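Local coordinates for protein 5-formaminoimidazole-4-carboxamide-1-(Beta)-D-ribofuranosyl 5'-monophosphate synthetase (Thermococcus kodakarensis, PDB 2PBZ) that probably joins formate to an aminoimidazole carboxamide ribonucleotide at the cost of ATP, a late step in making IMP, and binds ATP, at residues A[170-175]-A[261-266]; A[93-98]-A[103-108]; A[14-19]-A[267-272]. All coordinates share one frame; numbering follows the deposited sequence.

In the fold
The three contacts meet around strand 261-266, the edge strand of a five-stranded antiparallel sheet. Interaction 1 bridges from strand 170-178 to that edge strand, over strand 249-255, and lines the ATP pocket. About 12 Å away, centre to centre, interaction 2 packs the 93-98 turn on helix 99-109, whose L106 lies against A262 and I265. Interaction 3, about 16 Å from interaction 1 and 21 Å from interaction 2, brings the loop leaving strand 261-266 to helix 13-22. Along the chain it encloses the others, interaction 2 closing before interaction 1 opens. Interaction 3 and the E96-R268 salt bridge join the N-terminal region, of a Rossmann-type family, to the region assigned to the ATP-grasp clan.

Interaction 1 of 3, residues A[170-175]-A[261-266]; sequences YLYVHF and KAIGIA. With ATP (adenosine-5'-triphosphate), chain D.
The ring of Y170 has the ATP ribose over one face and I263 at its edge: C2' of the nucleotide stands 3.5 Å above the ring plane, over the centre, while CD1 of I263 lies in the plane, 3.8 Å from CD2 of Y170. The ring of Y172 instead turns its edge to the alpha-phosphate, and its OH gives a hydrogen bond of 3.3 Å to O1A of ATP. R192 makes a cation-pi contact with this second ring.

Strands 170-178 and 261-266 are not neighbours; strand 249-255 runs between them, and the CA atoms of Y170 and I263 are 9.3 Å apart. Long side chains on one side of the sheet must therefore bridge the gap. I263 does so with CG1 set between its backbone N and carbonyl carbon (chi1 57°) and CD1 extended beyond it, a slim methyl that fits beside the aromatic edge and comes 3.5 Å from O2A of ATP. A classic beta bulge, with I263 and G264 both facing H253, interrupts the regular pairing here. Tyrosine suits position 170 because its flat face lies on the sugar while its OH, hydrogen-bonded to O of I166, fixes the ring. Aromatic and aliphatic sheet residues against ribose and phosphate form the ATP pocket, consistent with an ATP-grasp-type ligase.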
loop_
_atom_site.group_PDB
_atom_site.type_symbol
_atom_site.label_atom_id
_atom_site.label_comp_id
_atom_site.label_asym_id
_atom_site.label_seq_id
_atom_site.Cartn_x
_atom_site.Cartn_y
_atom_site.Cartn_z
ATOM N N TYR A 170 -11.857 3.776 -7.988
ATOM C CA TYR A 170 -11.494 5.071 -8.518
ATOM C C TYR A 170 -9.983 5.177 -8.496
ATOM O O TYR A 170 -9.340 5.076 -7.450
ATOM C CB TYR A 170 -12.173 6.176 -7.709
ATOM C CG TYR A 170 -13.603 6.328 -8.157
ATOM C CD1 TYR A 170 -14.542 5.329 -7.894
ATOM C CD2 TYR A 170 -13.989 7.395 -8.972
ATOM C CE1 TYR A 170 -15.822 5.380 -8.441
ATOM C CE2 TYR A 170 -15.266 7.451 -9.525
ATOM C CZ TYR A 170 -16.176 6.441 -9.262
ATOM O OH TYR A 170 -17.419 6.472 -9.849
ATOM N N LEU A 171 -9.435 5.361 -9.691
ATOM C CA LEU A 171 -8.005 5.431 -9.896
ATOM C C LEU A 171 -7.511 6.810 -10.263
ATOM O O LEU A 171 -8.090 7.499 -11.093
ATOM C CB LEU A 171 -7.631 4.433 -10.985
ATOM C CG LEU A 171 -8.114 3.017 -10.657
ATOM C CD1 LEU A 171 -8.074 2.165 -11.926
ATOM C CD2 LEU A 171 -7.252 2.412 -9.547
ATOM N N TYR A 172 -6.413 7.194 -9.640
ATOM C CA TYR A 172 -5.829 8.494 -9.877
ATOM C C TYR A 172 -4.441 8.301 -10.477
ATOM O O TYR A 172 -3.486 7.958 -9.785
ATOM C CB TYR A 172 -5.803 9.277 -8.557
ATOM C CG TYR A 172 -7.182 9.405 -7.959
ATOM C CD1 TYR A 172 -7.816 8.299 -7.392
ATOM C CD2 TYR A 172 -7.906 10.590 -8.064
ATOM C CE1 TYR A 172 -9.146 8.365 -6.960
ATOM C CE2 TYR A 172 -9.240 10.670 -7.626
ATOM C CZ TYR A 172 -9.857 9.552 -7.081
ATOM O OH TYR A 172 -11.182 9.607 -6.695
ATOM N N VAL A 173 -4.349 8.514 -11.784
ATOM C CA VAL A 173 -3.101 8.328 -12.499
ATOM C C VAL A 173 -2.236 9.567 -12.481
ATOM O O VAL A 173 -2.668 10.648 -12.844
ATOM C CB VAL A 173 -3.367 7.919 -13.956
ATOM C CG1 VAL A 173 -2.080 7.378 -14.593
ATOM C CG2 VAL A 173 -4.476 6.875 -13.995
ATOM N N HIS A 174 -0.996 9.394 -12.071
ATOM C CA HIS A 174 -0.056 10.493 -11.980
ATOM C C HIS A 174 0.911 10.516 -13.164
ATOM O O HIS A 174 1.505 9.492 -13.518
ATOM C CB HIS A 174 0.714 10.366 -10.663
ATOM C CG HIS A 174 -0.178 10.219 -9.469
ATOM N ND1 HIS A 174 -0.925 11.264 -8.968
ATOM C CD2 HIS A 174 -0.498 9.136 -8.721
ATOM C CE1 HIS A 174 -1.670 10.830 -7.966
ATOM N NE2 HIS A 174 -1.432 9.542 -7.797
ATOM N N PHE A 175 1.068 11.691 -13.766
ATOM C CA PHE A 175 1.969 11.860 -14.910
ATOM C C PHE A 175 2.948 12.996 -14.698
ATOM O O PHE A 175 2.731 13.892 -13.881
ATOM C CB PHE A 175 1.204 12.194 -16.192
ATOM C CG PHE A 175 0.344 11.091 -16.710
ATOM C CD1 PHE A 175 -1.032 11.122 -16.525
ATOM C CD2 PHE A 175 0.904 10.048 -17.450
ATOM C CE1 PHE A 175 -1.851 10.138 -17.075
ATOM C CE2 PHE A 175 0.099 9.052 -18.008
ATOM C CZ PHE A 175 -1.281 9.099 -17.822
ATOM N N LYS A 261 -13.805 6.042 -17.514
ATOM C CA LYS A 261 -14.585 7.253 -17.738
ATOM C C LYS A 261 -13.841 8.295 -16.904
ATOM O O LYS A 261 -13.598 8.076 -15.715
ATOM C CB LYS A 261 -16.001 7.112 -17.176
ATOM C CG LYS A 261 -16.727 5.814 -17.519
ATOM C CD LYS A 261 -17.353 5.852 -18.899
ATOM C CE LYS A 261 -18.197 4.616 -19.126
ATOM N NZ LYS A 261 -18.817 4.631 -20.482
ATOM N N ALA A 262 -13.462 9.416 -17.507
ATOM C CA ALA A 262 -12.759 10.460 -16.767
ATOM C C ALA A 262 -13.745 11.254 -15.905
ATOM O O ALA A 262 -14.860 11.566 -16.339
ATOM C CB ALA A 262 -12.027 11.386 -17.728
ATOM N N ILE A 263 -13.337 11.559 -14.679
ATOM C CA ILE A 263 -14.186 12.311 -13.770
ATOM C C ILE A 263 -13.527 13.640 -13.437
ATOM O O ILE A 263 -14.179 14.548 -12.933
ATOM C CB ILE A 263 -14.440 11.549 -12.444
ATOM C CG1 ILE A 263 -13.111 11.219 -11.763
ATOM C CG2 ILE A 263 -15.244 10.296 -12.712
ATOM C CD1 ILE A 263 -13.252 10.857 -10.289
ATOM N N GLY A 264 -12.233 13.745 -13.717
ATOM C CA GLY A 264 -11.519 14.975 -13.445
ATOM C C GLY A 264 -10.034 14.950 -13.742
ATOM O O GLY A 264 -9.521 14.005 -14.334
ATOM N N ILE A 265 -9.339 16.005 -13.329
ATOM C CA ILE A 265 -7.903 16.118 -13.554
ATOM C C ILE A 265 -7.225 16.895 -12.438
ATOM O O ILE A 265 -7.875 17.501 -11.594
ATOM C CB ILE A 265 -7.579 16.862 -14.876
ATOM C CG1 ILE A 265 -8.115 18.302 -14.804
ATOM C CG2 ILE A 265 -8.167 16.117 -16.058
ATOM C CD1 ILE A 265 -7.587 19.213 -15.899
ATOM N N ALA A 266 -5.903 16.862 -12.444
ATOM C CA ALA A 266 -5.113 17.593 -11.469
ATOM C C ALA A 266 -4.179 18.408 -12.333
ATOM O O ALA A 266 -3.401 17.853 -13.102
ATOM C CB ALA A 266 -4.321 16.638 -10.582
HETATM P PG ATP D . -12.641 18.492 -5.165
HETATM O O1G ATP D . -13.060 18.972 -6.549
HETATM O O2G ATP D . -13.177 19.590 -4.045
HETATM O O3G ATP D . -11.007 18.371 -5.075
HETATM P PB ATP D . -12.796 15.910 -5.961
HETATM O O1B ATP D . -13.206 16.323 -7.325
HETATM O O2B ATP D . -11.181 15.750 -5.883
HETATM O O3B ATP D . -13.303 17.022 -4.870
HETATM P PA ATP D . -13.235 13.173 -6.417
HETATM O O1A ATP D . -11.799 12.815 -6.477
HETATM O O2A ATP D . -13.825 13.359 -7.899
HETATM O O3A ATP D . -13.521 14.536 -5.516
HETATM O "O5'" ATP D . -14.075 12.075 -5.591
HETATM C "C5'" ATP D . -13.913 10.791 -6.111
HETATM C "C4'" ATP D . -14.733 9.911 -5.176
HETATM O "O4'" ATP D . -16.151 10.284 -5.172
HETATM C "C3'" ATP D . -14.626 8.429 -5.531
HETATM O "O3'" ATP D . -14.053 7.736 -4.451
HETATM C "C2'" ATP D . -16.032 7.953 -5.819
HETATM O "O2'" ATP D . -16.410 6.927 -4.882
HETATM C "C1'" ATP D . -16.937 9.196 -5.717
HETATM N N9 ATP D . -17.425 9.500 -7.081
HETATM C C8 ATP D . -16.963 10.472 -7.945
HETATM N N7 ATP D . -17.626 10.450 -9.054
HETATM C C5 ATP D . -18.556 9.460 -8.992
HETATM C C6 ATP D . -19.567 8.963 -9.873
HETATM N N6 ATP D . -19.730 9.541 -11.136
HETATM N N1 ATP D . -20.352 7.910 -9.454
HETATM C C2 ATP D . -20.203 7.346 -8.239
HETATM N N3 ATP D . -19.268 7.796 -7.388
HETATM C C4 ATP D . -18.448 8.838 -7.718
#

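Interaction 2 of 3, residues A[93-98]-A[103-108]; sequences LKWETT and DKALEG
W95 brings CE3, CZ3 and CH2 of its six-membered ring up to helix 99-109, where its two partners, both approaching obliquely, differ sharply in burial. On the inner side CB of A105 sits 4.0 Å from CE3 of W95 and equally near CZ3, both rim carbons meeting one small methyl. Alanine suits the spot, since its short side chain lets the broad ring come close to the helix; F234 and M238 of helix 224-241 also pack on it. W95 touches M238 and L241 too, and its polar NE1 is satisfied by OE1 of E242.

On the solvent side lies K104, an exposed residue, whose CD comes just as near, 4.0 Å from CH2 of W95. A bend about its CG-CD bond (chi3 -62°) swings CE and NZ away from the ring, so that CD rather than the amine touches CH2. Lysine serves well at such a margin, giving methylenes to the ring while its amine lies beyond the contact.

The short 93-98 segment is itself tightened by a backbone bond of 3.0 Å from N of T97 to O of K94. This lead-in turn thus packs W95 on the helix it starts. It ends at T98, whose OG1 caps N of L101, a helix N-cap.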
loop_
_atom_site.group_PDB
_atom_site.type_symbol
_atom_site.label_atom_id
_atom_site.label_comp_id
_atom_site.label_asym_id
_atom_site.label_seq_id
_atom_site.Cartn_x
_atom_site.Cartn_y
_atom_site.Cartn_z
ATOM N N LEU A 93 -2.667 25.737 -13.946
ATOM C CA LEU A 93 -3.274 25.515 -12.650
ATOM C C LEU A 93 -4.781 25.756 -12.566
ATOM O O LEU A 93 -5.460 25.126 -11.756
ATOM C CB LEU A 93 -2.574 26.380 -11.603
ATOM C CG LEU A 93 -1.062 26.176 -11.475
ATOM C CD1 LEU A 93 -0.452 27.350 -10.734
ATOM C CD2 LEU A 93 -0.779 24.855 -10.774
ATOM N N LYS A 94 -5.317 26.647 -13.397
ATOM C CA LYS A 94 -6.751 26.953 -13.337
ATOM C C LYS A 94 -7.640 25.957 -14.077
ATOM O O LYS A 94 -8.848 25.916 -13.867
ATOM C CB LYS A 94 -7.009 28.364 -13.878
ATOM C CG LYS A 94 -6.565 28.557 -15.322
ATOM C CD LYS A 94 -7.086 29.863 -15.915
ATOM C CE LYS A 94 -6.630 30.031 -17.352
ATOM N NZ LYS A 94 -5.154 30.149 -17.475
ATOM N N TRP A 95 -7.028 25.152 -14.933
ATOM C CA TRP A 95 -7.764 24.185 -15.732
ATOM C C TRP A 95 -8.452 23.050 -15.000
ATOM O O TRP A 95 -9.246 22.327 -15.602
ATOM C CB TRP A 95 -6.853 23.622 -16.812
ATOM C CG TRP A 95 -6.659 24.595 -17.932
ATOM C CD1 TRP A 95 -5.861 25.699 -17.940
ATOM C CD2 TRP A 95 -7.322 24.563 -19.207
ATOM N NE1 TRP A 95 -5.980 26.356 -19.143
ATOM C CE2 TRP A 95 -6.872 25.686 -19.939
ATOM C CE3 TRP A 95 -8.256 23.693 -19.800
ATOM C CZ2 TRP A 95 -7.324 25.967 -21.239
ATOM C CZ3 TRP A 95 -8.710 23.971 -21.101
ATOM C CH2 TRP A 95 -8.239 25.104 -21.803
ATOM N N GLU A 96 -8.162 22.890 -13.711
ATOM C CA GLU A 96 -8.792 21.834 -12.938
ATOM C C GLU A 96 -9.844 22.471 -12.040
ATOM O O GLU A 96 -10.588 21.781 -11.335
ATOM C CB GLU A 96 -7.753 21.105 -12.084
ATOM C CG GLU A 96 -7.453 21.799 -10.771
ATOM C CD GLU A 96 -6.394 21.092 -9.944
ATOM O OE1 GLU A 96 -6.424 19.840 -9.844
ATOM O OE2 GLU A 96 -5.536 21.793 -9.368
ATOM N N THR A 97 -9.923 23.796 -12.096
ATOM C CA THR A 97 -10.841 24.548 -11.249
ATOM C C THR A 97 -12.323 24.596 -11.618
ATOM O O THR A 97 -13.167 24.768 -10.740
ATOM C CB THR A 97 -10.337 25.987 -11.085
ATOM O OG1 THR A 97 -8.957 25.964 -10.689
ATOM C CG2 THR A 97 -11.140 26.706 -10.009
ATOM N N THR A 98 -12.647 24.454 -12.899
ATOM C CA THR A 98 -14.045 24.483 -13.335
ATOM C C THR A 98 -14.393 23.357 -14.304
ATOM O O THR A 98 -13.515 22.782 -14.973
ATOM C CB THR A 98 -14.400 25.786 -14.072
ATOM O OG1 THR A 98 -13.716 25.813 -15.329
ATOM C CG2 THR A 98 -14.003 27.000 -13.248
ATOM N N ASP A 103 -13.830 19.949 -18.883
ATOM C CA ASP A 103 -14.477 19.315 -20.033
ATOM C C ASP A 103 -13.749 19.647 -21.321
ATOM O O ASP A 103 -13.383 18.748 -22.078
ATOM C CB ASP A 103 -15.922 19.792 -20.160
ATOM C CG ASP A 103 -16.770 19.367 -18.998
ATOM O OD1 ASP A 103 -17.583 20.199 -18.541
ATOM O OD2 ASP A 103 -16.634 18.210 -18.548
ATOM N N LYS A 104 -13.550 20.940 -21.562
ATOM C CA LYS A 104 -12.886 21.415 -22.761
ATOM C C LYS A 104 -11.637 20.600 -23.038
ATOM O O LYS A 104 -11.470 20.050 -24.122
ATOM C CB LYS A 104 -12.542 22.887 -22.600
ATOM C CG LYS A 104 -11.945 23.541 -23.832
ATOM C CD LYS A 104 -11.750 25.054 -23.628
ATOM C CE LYS A 104 -13.088 25.778 -23.381
ATOM N NZ LYS A 104 -12.973 27.274 -23.290
ATOM N N ALA A 105 -10.774 20.487 -22.040
ATOM C CA ALA A 105 -9.531 19.731 -22.191
ATOM C C ALA A 105 -9.762 18.238 -22.423
ATOM O O ALA A 105 -9.194 17.656 -23.346
ATOM C CB ALA A 105 -8.647 19.930 -20.955
ATOM N N LEU A 106 -10.580 17.618 -21.574
ATOM C CA LEU A 106 -10.866 16.195 -21.698
ATOM C C LEU A 106 -11.511 15.874 -23.056
ATOM O O LEU A 106 -11.185 14.862 -23.688
ATOM C CB LEU A 106 -11.756 15.737 -20.531
ATOM C CG LEU A 106 -11.063 15.600 -19.162
ATOM C CD1 LEU A 106 -12.095 15.417 -18.084
ATOM C CD2 LEU A 106 -10.093 14.418 -19.169
ATOM N N GLU A 107 -12.410 16.742 -23.511
ATOM C CA GLU A 107 -13.049 16.530 -24.803
ATOM C C GLU A 107 -11.975 16.700 -25.873
ATOM O O GLU A 107 -11.842 15.870 -26.770
ATOM C CB GLU A 107 -14.181 17.539 -25.012
ATOM C CG GLU A 107 -15.153 17.585 -23.843
ATOM C CD GLU A 107 -16.407 18.391 -24.144
ATOM O OE1 GLU A 107 -16.277 19.588 -24.510
ATOM O OE2 GLU A 107 -17.520 17.829 -24.014
ATOM N N GLY A 108 -11.189 17.769 -25.745
ATOM C CA GLY A 108 -10.134 18.046 -26.698
ATOM C C GLY A 108 -9.115 16.935 -26.820
ATOM O O GLY A 108 -8.461 16.809 -27.851
#

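Interaction 3 of 3, residues A[14-19]-A[267-272]; sequences LQILLG and SRIDGG
I269 points from an irregular loop, tightened by an Asx turn at D270, toward helix 13-22, the connecting helix of a beta-alpha-beta unit between the parallel strands 5-8 and 27-31. From CB, which faces the helix, the side chain divides. CG2 of I269 lies 4.4 Å from CD1 of I16. The longer branch carries CG1 opposite the backbone N (chi1 -177°) and stretches on, so that the terminal methyl CD1 reaches the helix surface. There it lies 4.3 Å from CG1 of I16 and 3.9 Å from CD of Q15, whose own extended chain comes to meet it from the opposite direction. Isoleucine fits this place by offering two apolar branches to a helix flank; P249 and M290 also pack against it.

Behind this methyl contact the loop is braced by polar groups. R268 curls alongside the residues that follow it, so that NH1 donates to O of I269 over 3.0 Å, with the acceptor in the guanidinium plane but the donor well above the carbonyl plane. The same oxygen receives a bond from NE2 of H11, while NE of R268 forms a salt bridge to E96. G271 adopts a positive phi (117°) that suits glycine, since a CB would jam against the preceding carbonyl oxygen. The side chain of D270 leaves the backbone away from the helix. Its OD2 is hydrogen-bonded to NE2 of H253, and OD1, in a salt bridge with R192, accepts N of G272 on the anti side at 2.6 Å, with an N-H...O angle of 159°.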
loop_
_atom_site.group_PDB
_atom_site.type_symbol
_atom_site.label_atom_id
_atom_site.label_comp_id
_atom_site.label_asym_id
_atom_site.label_seq_id
_atom_site.Cartn_x
_atom_site.Cartn_y
_atom_site.Cartn_z
ATOM N N LEU A 14 5.621 18.138 2.058
ATOM C CA LEU A 14 6.587 17.230 2.669
ATOM C C LEU A 14 7.327 16.495 1.582
ATOM O O LEU A 14 8.556 16.427 1.568
ATOM C CB LEU A 14 5.875 16.226 3.569
ATOM C CG LEU A 14 5.170 16.864 4.767
ATOM C CD1 LEU A 14 4.315 15.837 5.471
ATOM C CD2 LEU A 14 6.203 17.453 5.717
ATOM N N GLN A 15 6.548 15.933 0.669
ATOM C CA GLN A 15 7.069 15.202 -0.469
ATOM C C GLN A 15 7.930 16.156 -1.298
ATOM O O GLN A 15 9.053 15.834 -1.677
ATOM C CB GLN A 15 5.897 14.711 -1.301
ATOM C CG GLN A 15 6.260 13.831 -2.445
ATOM C CD GLN A 15 5.137 13.731 -3.457
ATOM O OE1 GLN A 15 3.979 14.049 -3.161
ATOM N NE2 GLN A 15 5.471 13.292 -4.655
ATOM N N ILE A 16 7.387 17.335 -1.563
ATOM C CA ILE A 16 8.076 18.356 -2.342
ATOM C C ILE A 16 9.423 18.774 -1.752
ATOM O O ILE A 16 10.439 18.722 -2.446
ATOM C CB ILE A 16 7.184 19.611 -2.512
ATOM C CG1 ILE A 16 5.982 19.277 -3.390
ATOM C CG2 ILE A 16 7.997 20.757 -3.119
ATOM C CD1 ILE A 16 4.958 20.366 -3.464
ATOM N N LEU A 17 9.430 19.181 -0.479
ATOM C CA LEU A 17 10.669 19.607 0.181
ATOM C C LEU A 17 11.697 18.486 0.335
ATOM O O LEU A 17 12.881 18.704 0.138
ATOM C CB LEU A 17 10.361 20.228 1.546
ATOM C CG LEU A 17 9.494 21.497 1.558
ATOM C CD1 LEU A 17 9.419 22.069 2.964
ATOM C CD2 LEU A 17 10.070 22.532 0.617
ATOM N N LEU A 18 11.249 17.285 0.678
ATOM C CA LEU A 18 12.167 16.171 0.833
ATOM C C LEU A 18 12.835 15.897 -0.505
ATOM O O LEU A 18 14.032 15.651 -0.568
ATOM C CB LEU A 18 11.422 14.923 1.331
ATOM C CG LEU A 18 12.170 13.583 1.390
ATOM C CD1 LEU A 18 13.452 13.721 2.189
ATOM C CD2 LEU A 18 11.276 12.525 2.011
ATOM N N GLY A 19 12.058 15.946 -1.577
ATOM C CA GLY A 19 12.605 15.700 -2.899
ATOM C C GLY A 19 13.587 16.776 -3.326
ATOM O O GLY A 19 14.545 16.504 -4.036
ATOM N N SER A 267 -4.269 19.724 -12.239
ATOM C CA SER A 267 -3.407 20.561 -13.052
ATOM C C SER A 267 -2.090 20.831 -12.352
ATOM O O SER A 267 -1.345 21.708 -12.757
ATOM C CB SER A 267 -4.116 21.873 -13.413
ATOM O OG SER A 267 -4.592 22.559 -12.265
ATOM N N ARG A 268 -1.810 20.050 -11.312
ATOM C CA ARG A 268 -0.574 20.160 -10.526
ATOM C C ARG A 268 -0.349 18.865 -9.757
ATOM O O ARG A 268 -1.120 17.928 -9.915
ATOM C CB ARG A 268 -0.661 21.350 -9.565
ATOM C CG ARG A 268 -2.038 21.576 -8.973
ATOM C CD ARG A 268 -2.413 20.481 -8.019
ATOM N NE ARG A 268 -3.805 20.581 -7.621
ATOM C CZ ARG A 268 -4.396 19.698 -6.834
ATOM N NH1 ARG A 268 -3.707 18.662 -6.372
ATOM N NH2 ARG A 268 -5.673 19.849 -6.508
ATOM N N ILE A 269 0.700 18.802 -8.942
ATOM C CA ILE A 269 0.974 17.594 -8.168
ATOM C C ILE A 269 -0.286 17.220 -7.406
ATOM O O ILE A 269 -0.763 17.947 -6.548
ATOM C CB ILE A 269 2.168 17.792 -7.219
ATOM C CG1 ILE A 269 2.463 16.486 -6.491
ATOM C CG2 ILE A 269 1.900 18.931 -6.248
ATOM C CD1 ILE A 269 3.780 16.500 -5.791
ATOM N N ASP A 270 -0.817 16.058 -7.750
ATOM C CA ASP A 270 -2.067 15.551 -7.219
ATOM C C ASP A 270 -2.289 15.302 -5.724
ATOM O O ASP A 270 -3.356 15.647 -5.190
ATOM C CB ASP A 270 -2.445 14.305 -8.014
ATOM C CG ASP A 270 -3.636 13.609 -7.450
ATOM O OD1 ASP A 270 -3.455 12.843 -6.478
ATOM O OD2 ASP A 270 -4.748 13.844 -7.967
ATOM N N GLY A 271 -1.324 14.705 -5.039
ATOM C CA GLY A 271 -1.539 14.448 -3.626
ATOM C C GLY A 271 -1.529 12.950 -3.380
ATOM O O GLY A 271 -1.037 12.473 -2.350
ATOM N N GLY A 272 -2.092 12.207 -4.334
ATOM C CA GLY A 272 -2.088 10.762 -4.247
ATOM C C GLY A 272 -0.664 10.354 -4.562
ATOM O O GLY A 272 -0.314 9.175 -4.557
#